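Local coordinates for protein cellobiose 2-epimerase (Spirochaeta thermophila DSM 6192, PDB 5ZIG) that probably catalyses the reversible epimerization of cellobiose to 4-O-beta-D-glucopyranosyl-D-mannose, as a member of the N-acylglucosamine 2-epimerase family, at residues Q21-I26 and F71-N76; P28-Q33 and G43-G48; Q34-I37 and F41-S44; R62-F67 and G84-F89. All blocks are in the same frame, centred on the assembly; numbering follows the deposited sequence.

Contact 1. Residues Q21-I26 and F71-N76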
# COMPACT_ATOMS: atom_id res chain seq x y z
N GLN A 21 -7.58 -3.63 17.26
CA GLN A 21 -7.20 -2.44 16.53
C GLN A 21 -8.07 -2.25 15.29
O GLN A 21 -8.70 -1.20 15.12
CB GLN A 21 -5.73 -2.52 16.15
CG GLN A 21 -4.84 -2.04 17.25
CD GLN A 21 -5.01 -0.57 17.50
OE1 GLN A 21 -5.02 0.24 16.57
NE2 GLN A 21 -5.15 -0.20 18.77
N LEU A 22 -8.11 -3.27 14.41
CA LEU A 22 -8.94 -3.21 13.20
C LEU A 22 -10.39 -2.86 13.53
O LEU A 22 -10.91 -1.85 13.05
CB LEU A 22 -8.89 -4.53 12.42
CG LEU A 22 -9.67 -4.47 11.08
CD1 LEU A 22 -9.01 -3.43 10.16
CD2 LEU A 22 -9.81 -5.79 10.32
N PHE A 23 -11.05 -3.69 14.35
CA PHE A 23 -12.49 -3.59 14.45
C PHE A 23 -12.97 -2.62 15.53
O PHE A 23 -14.11 -2.13 15.45
CB PHE A 23 -13.12 -4.97 14.68
CG PHE A 23 -12.91 -5.96 13.56
CD1 PHE A 23 -13.49 -5.78 12.31
CD2 PHE A 23 -12.12 -7.09 13.76
CE1 PHE A 23 -13.30 -6.70 11.28
CE2 PHE A 23 -11.92 -8.01 12.73
CZ PHE A 23 -12.51 -7.82 11.50
N ASP A 24 -12.15 -2.32 16.55
CA ASP A 24 -12.60 -1.43 17.61
C ASP A 24 -11.98 -0.05 17.54
O ASP A 24 -12.55 0.89 18.12
CB ASP A 24 -12.30 -2.04 18.99
CG ASP A 24 -12.96 -3.40 19.18
OD1 ASP A 24 -14.05 -3.61 18.63
OD2 ASP A 24 -12.38 -4.25 19.88
N HIS A 25 -10.85 0.11 16.86
CA HIS A 25 -10.14 1.38 16.80
C HIS A 25 -10.10 1.95 15.38
O HIS A 25 -10.57 3.08 15.16
CB HIS A 25 -8.73 1.19 17.36
CG HIS A 25 -8.04 2.48 17.69
ND1 HIS A 25 -8.23 3.16 18.87
CD2 HIS A 25 -7.16 3.22 16.97
CE1 HIS A 25 -7.50 4.26 18.87
NE2 HIS A 25 -6.85 4.33 17.72
N ILE A 26 -9.55 1.23 14.41
CA ILE A 26 -9.32 1.82 13.09
C ILE A 26 -10.65 2.02 12.36
O ILE A 26 -11.02 3.15 12.04
CB ILE A 26 -8.36 0.96 12.26
CG1 ILE A 26 -6.91 1.19 12.72
CG2 ILE A 26 -8.45 1.34 10.76
CD1 ILE A 26 -6.00 -0.07 12.62
N PHE A 71 -15.64 -6.07 5.29
CA PHE A 71 -16.91 -6.79 5.15
C PHE A 71 -16.68 -8.27 4.84
O PHE A 71 -17.46 -9.13 5.27
CB PHE A 71 -17.78 -6.15 4.07
CG PHE A 71 -19.12 -6.83 3.87
CD1 PHE A 71 -20.14 -6.70 4.81
CD2 PHE A 71 -19.35 -7.62 2.75
CE1 PHE A 71 -21.37 -7.33 4.62
CE2 PHE A 71 -20.58 -8.25 2.56
CZ PHE A 71 -21.58 -8.10 3.49
N LEU A 72 -15.62 -8.57 4.09
CA LEU A 72 -15.25 -9.96 3.82
C LEU A 72 -14.77 -10.66 5.09
O LEU A 72 -15.13 -11.82 5.35
CB LEU A 72 -14.18 -10.00 2.73
CG LEU A 72 -14.62 -9.83 1.28
CD1 LEU A 72 -13.48 -9.31 0.40
CD2 LEU A 72 -15.21 -11.14 0.72
N SER A 73 -13.96 -9.99 5.92
CA SER A 73 -13.49 -10.61 7.16
C SER A 73 -14.59 -10.70 8.22
O SER A 73 -14.57 -11.63 9.04
CB SER A 73 -12.29 -9.84 7.70
OG SER A 73 -12.19 -9.99 9.10
N ARG A 74 -15.54 -9.77 8.22
CA ARG A 74 -16.63 -9.73 9.19
C ARG A 74 -17.80 -8.97 8.56
O ARG A 74 -17.71 -7.75 8.36
CB ARG A 74 -16.17 -9.06 10.48
CG ARG A 74 -16.69 -9.69 11.75
CD ARG A 74 -16.40 -8.82 12.96
NE ARG A 74 -15.37 -9.38 13.83
CZ ARG A 74 -14.90 -8.78 14.93
NH1 ARG A 74 -15.36 -7.59 15.29
NH2 ARG A 74 -13.97 -9.37 15.66
N PRO A 75 -18.90 -9.64 8.24
CA PRO A 75 -19.92 -9.06 7.36
C PRO A 75 -20.88 -8.10 8.07
O PRO A 75 -22.11 -8.25 8.02
CB PRO A 75 -20.63 -10.30 6.81
CG PRO A 75 -20.50 -11.31 7.89
CD PRO A 75 -19.15 -11.07 8.52
N ASN A 76 -20.31 -7.09 8.70
CA ASN A 76 -21.14 -6.03 9.28
C ASN A 76 -21.76 -5.19 8.17
O ASN A 76 -21.06 -4.82 7.22
CB ASN A 76 -20.30 -5.15 10.20
CG ASN A 76 -21.15 -4.29 11.10
OD1 ASN A 76 -21.75 -3.32 10.65
ND2 ASN A 76 -21.21 -4.64 12.38
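Phe23 and Arg74 form a cation-pi stack that shows how an arginine at a helix end can close over an aromatic ring. The guanidinium lies nearly flat on one ring face, its plane tilted 15° from the ring, with Arg74 CZ 3.8 Å from the Phe23 ring centroid. The overlap is displaced toward the CB side of the ring: Arg74 NH1 comes within 3.4 Å of Phe23 CG, and Arg74 NH2 stands 3.5 Å from Phe23 CD2. A bend at chi3 (-109°) folds the arginine chain over the ring, where CD adds a CH-pi contact, 4.2 Å from the Phe23 centroid. The other face receives CD2 of the preceding Leu22, and the edge meets Ser73, whose OG lies 3.3 Å from Phe23 CZ. Asp24 OD1 and Arg74 NH1 are 5.4 Å apart, too far for a salt bridge, although the carboxylate may still weakly favour the positive charge there. Without the ring of Phe23, as with a serine in its place, the guanidinium would probably lose its aromatic platform and the long Arg74 side chain would swing more freely. Arg74 is the first residue past helix 57-73 to leave helical geometry, and through it the stack ties that helix end to helix 7-31. Nearby, Phe23 also touches Tyr79 of helix 77-94, while Leu22 also touches Ser387 and Leu391 of helix 384-402.

Contact 2. Residues P28-Q33 and G43-G48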
# COMPACT_ATOMS: atom_id res chain seq x y z
N PRO A 28 -13.89 1.99 13.28
CA PRO A 28 -14.88 2.95 13.82
C PRO A 28 -14.50 4.40 13.59
O PRO A 28 -15.39 5.24 13.42
CB PRO A 28 -14.93 2.61 15.32
CG PRO A 28 -14.48 1.19 15.39
CD PRO A 28 -13.45 1.03 14.31
N PHE A 29 -13.21 4.72 13.57
CA PHE A 29 -12.83 6.10 13.33
C PHE A 29 -13.16 6.50 11.90
O PHE A 29 -13.72 7.58 11.66
CB PHE A 29 -11.35 6.29 13.63
CG PHE A 29 -10.78 7.61 13.20
CD1 PHE A 29 -10.64 8.65 14.12
CD2 PHE A 29 -10.32 7.79 11.91
CE1 PHE A 29 -10.07 9.86 13.74
CE2 PHE A 29 -9.78 9.01 11.51
CZ PHE A 29 -9.65 10.04 12.45
N TRP A 30 -12.87 5.64 10.93
CA TRP A 30 -13.12 6.01 9.54
C TRP A 30 -14.61 5.98 9.22
O TRP A 30 -15.09 6.83 8.46
CB TRP A 30 -12.33 5.11 8.60
CG TRP A 30 -10.88 5.41 8.69
CD1 TRP A 30 -9.91 4.63 9.25
CD2 TRP A 30 -10.23 6.62 8.26
NE1 TRP A 30 -8.69 5.27 9.17
CE2 TRP A 30 -8.86 6.49 8.56
CE3 TRP A 30 -10.68 7.79 7.63
CZ2 TRP A 30 -7.93 7.50 8.26
CZ3 TRP A 30 -9.75 8.78 7.33
CH2 TRP A 30 -8.40 8.63 7.64
N LEU A 31 -15.35 5.04 9.82
CA LEU A 31 -16.79 4.99 9.63
C LEU A 31 -17.44 6.31 9.99
O LEU A 31 -18.46 6.68 9.39
CB LEU A 31 -17.41 3.88 10.49
CG LEU A 31 -17.51 2.49 9.88
CD1 LEU A 31 -18.16 1.52 10.87
CD2 LEU A 31 -18.27 2.53 8.59
N GLY A 32 -16.88 7.03 10.97
CA GLY A 32 -17.38 8.33 11.34
C GLY A 32 -16.88 9.48 10.51
O GLY A 32 -17.04 10.63 10.92
N GLN A 33 -16.26 9.23 9.35
CA GLN A 33 -15.68 10.29 8.52
C GLN A 33 -16.24 10.30 7.10
O GLN A 33 -15.59 10.80 6.19
CB GLN A 33 -14.16 10.17 8.46
CG GLN A 33 -13.47 10.05 9.79
CD GLN A 33 -13.25 11.38 10.44
OE1 GLN A 33 -13.77 12.40 9.99
NE2 GLN A 33 -12.46 11.39 11.50
N GLY A 43 -11.90 14.93 3.05
CA GLY A 43 -10.63 14.99 2.34
C GLY A 43 -9.43 15.27 3.20
O GLY A 43 -8.31 14.94 2.79
N SER A 44 -9.63 15.88 4.38
CA SER A 44 -8.53 16.17 5.30
C SER A 44 -9.03 16.16 6.74
O SER A 44 -10.06 16.77 7.04
CB SER A 44 -7.89 17.53 4.98
OG SER A 44 -6.73 17.71 5.76
N ILE A 45 -8.29 15.47 7.63
CA ILE A 45 -8.64 15.35 9.05
C ILE A 45 -7.41 15.61 9.90
O ILE A 45 -6.38 14.96 9.73
CB ILE A 45 -9.19 13.95 9.40
CG1 ILE A 45 -10.34 13.54 8.47
CG2 ILE A 45 -9.60 13.87 10.90
CD1 ILE A 45 -10.46 12.03 8.34
N THR A 46 -7.55 16.53 10.86
CA THR A 46 -6.54 16.72 11.89
C THR A 46 -7.21 16.44 13.23
O THR A 46 -7.40 15.28 13.60
CB THR A 46 -5.94 18.12 11.85
OG1 THR A 46 -6.96 19.07 12.16
CG2 THR A 46 -5.36 18.41 10.46
N THR A 47 -7.58 17.49 13.97
CA THR A 47 -8.41 17.36 15.17
C THR A 47 -9.85 17.00 14.81
O THR A 47 -10.57 16.42 15.63
CB THR A 47 -8.40 18.66 15.97
OG1 THR A 47 -9.38 19.55 15.42
CG2 THR A 47 -7.04 19.34 15.89
N GLY A 48 -10.29 17.40 13.63
CA GLY A 48 -11.59 17.06 13.11
C GLY A 48 -11.53 17.17 11.60
O GLY A 48 -10.51 17.61 11.05
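Ile45, on the first strand of the small antiparallel hairpin 44-45/49-50, plugs into a hollow formed by Phe29, Trp30 and Gln33 where helix 7-31 runs out into a loop. It illustrates how one branched side chain can fasten a hairpin to a helix terminus without any hydrogen bond passing between the two segments. The two branches of Ile45 divide the work. CD1, at the end of the longer branch, reaches between the indole and the glutamine: it lies 3.5 Å from Trp30 CZ3 and 3.6 Å from Gln33 CD. The shorter branch, CG2, is anti to the backbone N and meets Phe29 CZ at 4.1 Å and Gln33 NE2 at 3.8 Å. Both aromatic rings are approached obliquely. Gln33 comes at the isoleucine from the opposite direction, and a bend at chi2 (-83°) brings its amide back toward Phe29, with NE2 3.2 Å above the ring plane and displaced toward its rim. Phe29 in turn sets CD2 over the centre of one indole face, 3.8 Å above the Trp30 plane, so Phe29 links the other two groups that surround the isoleucine. The polar end of the indole is held separately, by a hydrogen bond from Trp30 NE1 to Glu359 OE2. The Ile45 backbone is hydrogen-bonded to the backbones of Lys376 and Gly377 and that of Ser44 to Asp50, while on the helix side Trp30 packs on Phe67 of helix 57-73 and Leu31 faces helix 77-94.

Contact 3. Residues Q34-I37 and F41-S44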
# COMPACT_ATOMS: atom_id res chain seq x y z
N GLN A 34 -17.43 9.73 6.90
CA GLN A 34 -18.11 9.79 5.63
C GLN A 34 -18.89 11.10 5.51
O GLN A 34 -19.53 11.55 6.47
CB GLN A 34 -19.06 8.59 5.50
CG GLN A 34 -18.41 7.26 5.90
CD GLN A 34 -19.34 6.08 5.69
OE1 GLN A 34 -19.67 5.72 4.55
NE2 GLN A 34 -19.76 5.46 6.79
N ASP A 35 -18.83 11.71 4.33
CA ASP A 35 -19.52 12.95 3.98
C ASP A 35 -20.99 12.68 3.66
O ASP A 35 -21.30 12.07 2.63
CB ASP A 35 -18.83 13.58 2.76
CG ASP A 35 -19.22 15.03 2.53
OD1 ASP A 35 -20.41 15.38 2.70
OD2 ASP A 35 -18.33 15.81 2.13
N PRO A 36 -21.92 13.15 4.50
CA PRO A 36 -23.35 12.89 4.26
C PRO A 36 -24.01 13.84 3.25
O PRO A 36 -25.17 13.61 2.89
CB PRO A 36 -23.97 13.05 5.64
CG PRO A 36 -23.11 14.14 6.28
CD PRO A 36 -21.70 13.93 5.73
N ILE A 37 -23.31 14.87 2.80
CA ILE A 37 -23.85 15.77 1.79
C ILE A 37 -23.40 15.35 0.40
O ILE A 37 -24.22 15.14 -0.50
CB ILE A 37 -23.44 17.22 2.10
CG1 ILE A 37 -23.94 17.61 3.48
CG2 ILE A 37 -23.96 18.19 0.98
CD1 ILE A 37 -23.42 18.94 3.94
N PHE A 41 -15.65 10.20 1.59
CA PHE A 41 -15.10 10.50 2.90
C PHE A 41 -14.39 11.85 2.88
O PHE A 41 -13.90 12.30 1.84
CB PHE A 41 -14.08 9.43 3.35
CG PHE A 41 -14.68 8.06 3.60
CD1 PHE A 41 -15.30 7.36 2.59
CD2 PHE A 41 -14.62 7.50 4.88
CE1 PHE A 41 -15.85 6.12 2.82
CE2 PHE A 41 -15.17 6.26 5.12
CZ PHE A 41 -15.78 5.56 4.09
N TYR A 42 -14.34 12.50 4.05
CA TYR A 42 -13.76 13.84 4.13
C TYR A 42 -12.31 13.82 3.66
O TYR A 42 -11.60 12.82 3.80
CB TYR A 42 -13.85 14.42 5.56
CG TYR A 42 -15.27 14.64 6.00
CD1 TYR A 42 -16.09 15.55 5.33
CD2 TYR A 42 -15.83 13.91 7.06
CE1 TYR A 42 -17.41 15.74 5.71
CE2 TYR A 42 -17.15 14.10 7.45
CZ TYR A 42 -17.93 15.03 6.76
OH TYR A 42 -19.23 15.24 7.11
N GLY A 43 -11.90 14.93 3.05
CA GLY A 43 -10.63 14.99 2.34
C GLY A 43 -9.43 15.27 3.20
O GLY A 43 -8.31 14.94 2.79
N SER A 44 -9.63 15.88 4.38
CA SER A 44 -8.53 16.17 5.30
C SER A 44 -9.03 16.16 6.74
O SER A 44 -10.06 16.77 7.04
CB SER A 44 -7.89 17.53 4.98
OG SER A 44 -6.73 17.71 5.76
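A single beta bridge between Gln34 and Phe41 pinches off the short loop that follows helix 7-31, their CA atoms only 4.1 Å apart, and two aromatic rings reinforce the closure. Gln34 and Phe41 run side by side in the same direction. The glutamine methylene makes a CH-pi contact, Gln34 CG lying 3.8 Å from the Phe41 centroid; the chain runs on extended (chi2 -177°) beside the ring, and a chi3 of 68° turns the amide to a plane 16° from that of the ring. Tyr42 instead spreads its ring along the Gln34-Pro36 backbone. One face looks at Asp35 N, Gln34 O is 3.6 Å from Tyr42 CE2, and Pro36 CD comes within 3.1 Å of the hydroxyl oxygen, Tyr42 OH. The Asp35 side chain runs at about a right angle to that of Tyr42, with Asp35 OD2 3.7 Å from Tyr42 CE1. That carboxylate is tightly engaged: OD1 accepts from Ile37 N at 2.9 Å, forming an Asx turn, and also from His38 N, while OD2 forms a salt bridge with Lys55. Replacing Tyr42 by a leucine is likely to strip Asp35 and Pro36 of their aromatic cover and open a gap beside the Asp35-Ile37 turn. Gln34 is anchored at both ends of its amide, by Leu31 O at the close of helix 7-31 and by Asn85 of helix 77-94, on which Phe41 also rests.

Contact 4. Residues R62-F67 and G84-F89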
# COMPACT_ATOMS: atom_id res chain seq x y z
N ARG A 62 -8.43 3.76 -1.32
CA ARG A 62 -7.98 3.05 -0.12
C ARG A 62 -9.15 2.75 0.82
O ARG A 62 -9.25 1.63 1.34
CB ARG A 62 -6.90 3.86 0.59
CG ARG A 62 -5.55 3.77 -0.13
CD ARG A 62 -4.46 4.56 0.55
NE ARG A 62 -3.18 4.45 -0.16
CZ ARG A 62 -2.06 5.04 0.25
NH1 ARG A 62 -2.05 5.77 1.36
NH2 ARG A 62 -0.94 4.88 -0.44
N HIS A 63 -10.05 3.71 1.01
CA HIS A 63 -11.23 3.45 1.84
C HIS A 63 -12.13 2.41 1.21
O HIS A 63 -12.69 1.55 1.91
CB HIS A 63 -11.99 4.75 2.11
CG HIS A 63 -11.28 5.68 3.04
ND1 HIS A 63 -10.63 5.25 4.18
CD2 HIS A 63 -11.09 7.02 2.99
CE1 HIS A 63 -10.09 6.29 4.80
NE2 HIS A 63 -10.36 7.37 4.10
N LEU A 64 -12.30 2.46 -0.12
CA LEU A 64 -13.04 1.40 -0.80
C LEU A 64 -12.41 0.03 -0.54
O LEU A 64 -13.11 -0.93 -0.21
CB LEU A 64 -13.13 1.66 -2.30
CG LEU A 64 -13.92 0.54 -3.01
CD1 LEU A 64 -15.29 0.34 -2.35
CD2 LEU A 64 -14.07 0.71 -4.54
N TRP A 65 -11.09 -0.07 -0.71
CA TRP A 65 -10.42 -1.35 -0.48
C TRP A 65 -10.59 -1.77 0.98
O TRP A 65 -10.97 -2.91 1.27
CB TRP A 65 -8.94 -1.28 -0.86
CG TRP A 65 -8.19 -2.61 -0.68
CD1 TRP A 65 -7.99 -3.57 -1.64
CD2 TRP A 65 -7.54 -3.09 0.51
NE1 TRP A 65 -7.26 -4.62 -1.12
CE2 TRP A 65 -6.97 -4.34 0.20
CE3 TRP A 65 -7.37 -2.57 1.80
CZ2 TRP A 65 -6.27 -5.10 1.14
CZ3 TRP A 65 -6.67 -3.34 2.74
CH2 TRP A 65 -6.12 -4.58 2.40
N THR A 66 -10.38 -0.84 1.91
CA THR A 66 -10.43 -1.19 3.32
C THR A 66 -11.79 -1.77 3.71
O THR A 66 -11.86 -2.85 4.32
CB THR A 66 -10.08 0.02 4.18
OG1 THR A 66 -8.67 0.27 4.11
CG2 THR A 66 -10.48 -0.21 5.65
N PHE A 67 -12.88 -1.11 3.32
CA PHE A 67 -14.19 -1.56 3.78
C PHE A 67 -14.71 -2.77 3.03
O PHE A 67 -15.55 -3.51 3.57
CB PHE A 67 -15.20 -0.41 3.70
CG PHE A 67 -15.01 0.59 4.82
CD1 PHE A 67 -15.47 0.30 6.09
CD2 PHE A 67 -14.33 1.76 4.61
CE1 PHE A 67 -15.28 1.19 7.13
CE2 PHE A 67 -14.15 2.67 5.64
CZ PHE A 67 -14.61 2.39 6.89
N GLY A 84 -19.88 0.78 -0.28
CA GLY A 84 -20.76 1.33 -1.31
C GLY A 84 -20.65 2.84 -1.41
O GLY A 84 -20.68 3.40 -2.50
N ASN A 85 -20.52 3.52 -0.26
CA ASN A 85 -20.35 4.96 -0.28
C ASN A 85 -19.07 5.33 -0.99
O ASN A 85 -19.05 6.22 -1.86
CB ASN A 85 -20.34 5.54 1.14
CG ASN A 85 -20.02 7.03 1.17
OD1 ASN A 85 -20.37 7.77 0.24
ND2 ASN A 85 -19.34 7.47 2.21
N ALA A 86 -17.96 4.68 -0.64
CA ALA A 86 -16.71 4.98 -1.31
C ALA A 86 -16.77 4.60 -2.78
O ALA A 86 -16.16 5.27 -3.62
CB ALA A 86 -15.56 4.26 -0.62
N TYR A 87 -17.54 3.57 -3.11
CA TYR A 87 -17.61 3.13 -4.51
C TYR A 87 -18.37 4.14 -5.36
O TYR A 87 -17.88 4.55 -6.42
CB TYR A 87 -18.26 1.75 -4.58
CG TYR A 87 -18.52 1.26 -5.99
CD1 TYR A 87 -17.48 0.82 -6.81
CD2 TYR A 87 -19.81 1.23 -6.50
CE1 TYR A 87 -17.72 0.37 -8.07
CE2 TYR A 87 -20.06 0.79 -7.77
CZ TYR A 87 -19.02 0.36 -8.55
OH TYR A 87 -19.30 -0.09 -9.82
N ARG A 88 -19.56 4.55 -4.91
CA ARG A 88 -20.36 5.52 -5.66
C ARG A 88 -19.58 6.81 -5.90
O ARG A 88 -19.65 7.39 -6.99
CB ARG A 88 -21.66 5.82 -4.90
CG ARG A 88 -22.62 4.64 -4.82
CD ARG A 88 -23.94 5.04 -4.18
NE ARG A 88 -23.77 5.50 -2.80
CZ ARG A 88 -23.94 4.73 -1.73
NH1 ARG A 88 -24.30 3.47 -1.88
NH2 ARG A 88 -23.75 5.23 -0.52
N PHE A 89 -18.84 7.28 -4.89
CA PHE A 89 -18.05 8.49 -5.05
C PHE A 89 -16.88 8.27 -6.00
O PHE A 89 -16.51 9.17 -6.76
CB PHE A 89 -17.53 9.00 -3.71
CG PHE A 89 -17.05 10.43 -3.76
CD1 PHE A 89 -17.95 11.49 -3.76
CD2 PHE A 89 -15.69 10.72 -3.83
CE1 PHE A 89 -17.51 12.82 -3.83
CE2 PHE A 89 -15.24 12.03 -3.89
CZ PHE A 89 -16.16 13.09 -3.91
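Tyr87 meets Leu64 at the edge of its ring, close to the ring plane, where Leu64 CD2 stands 4.1 Å from Tyr87 CD1, while Tyr132 stacks with the same ring from helix 119-136. His63, the other flat group in contact, stacks with Phe41 and meets Trp30 with their planes at about 50°; it contributes to the interface mainly through its backbone, His63 C lying 4.3 Å from Ala86 CB. The side chains of Leu64 and Tyr87 point the same way, and in both CG is anti to the backbone N (chi1 -180° for the leucine), which helps to set them alongside each other. The second leucine methyl, CD1, packs at 4.0 Å against Tyr87 CB. At the centre sits Ala86, whose CB presses on the backbone of the facing helix, 3.8 Å from Leu64 N, and against Leu64 CB at 3.9 Å. Having only a methyl group here suits an approach of 8.4 Å between the axes of 62-67 and 84-89. These segments belong to consecutive helices that run roughly antiparallel, at 148°, as in the helical hairpins from which the (alpha/alpha)6 barrel of this family is built. In this example the side-chain contacts are all apolar, and the polar ends of Tyr87 and His63 lead away to partners of their own: Tyr87 OH is hydrogen-bonded to Glu140 and His63 ND1 to Ser383. No hydrogen bond spans the two segments, so their adhesion rests on close van der Waals fit between buried groups.

From the N terminus, helix 7-31 enters contact 1 first, closing the long loop that returns at the end of helix 57-73. Within that loop, contact 2 brings strand 44-45 back to the end of helix 7-31, and contact 3 closes the tight turn between 34-37 and 41-44; both end on the same stretch, sharing Gly43 and Ser44, and a probable hydrogen bond from Tyr42 N to Gln33 O joins them. Contact 4 follows them in series, pairing helices 57-73 and 77-94, and crosses contact 1 because their segments alternate. Contact 1 adjoins contact 2 along helix 7-31, and contacts 2 and 3 both touch contact 4, so loop, hairpin and three helices form one continuous packed region.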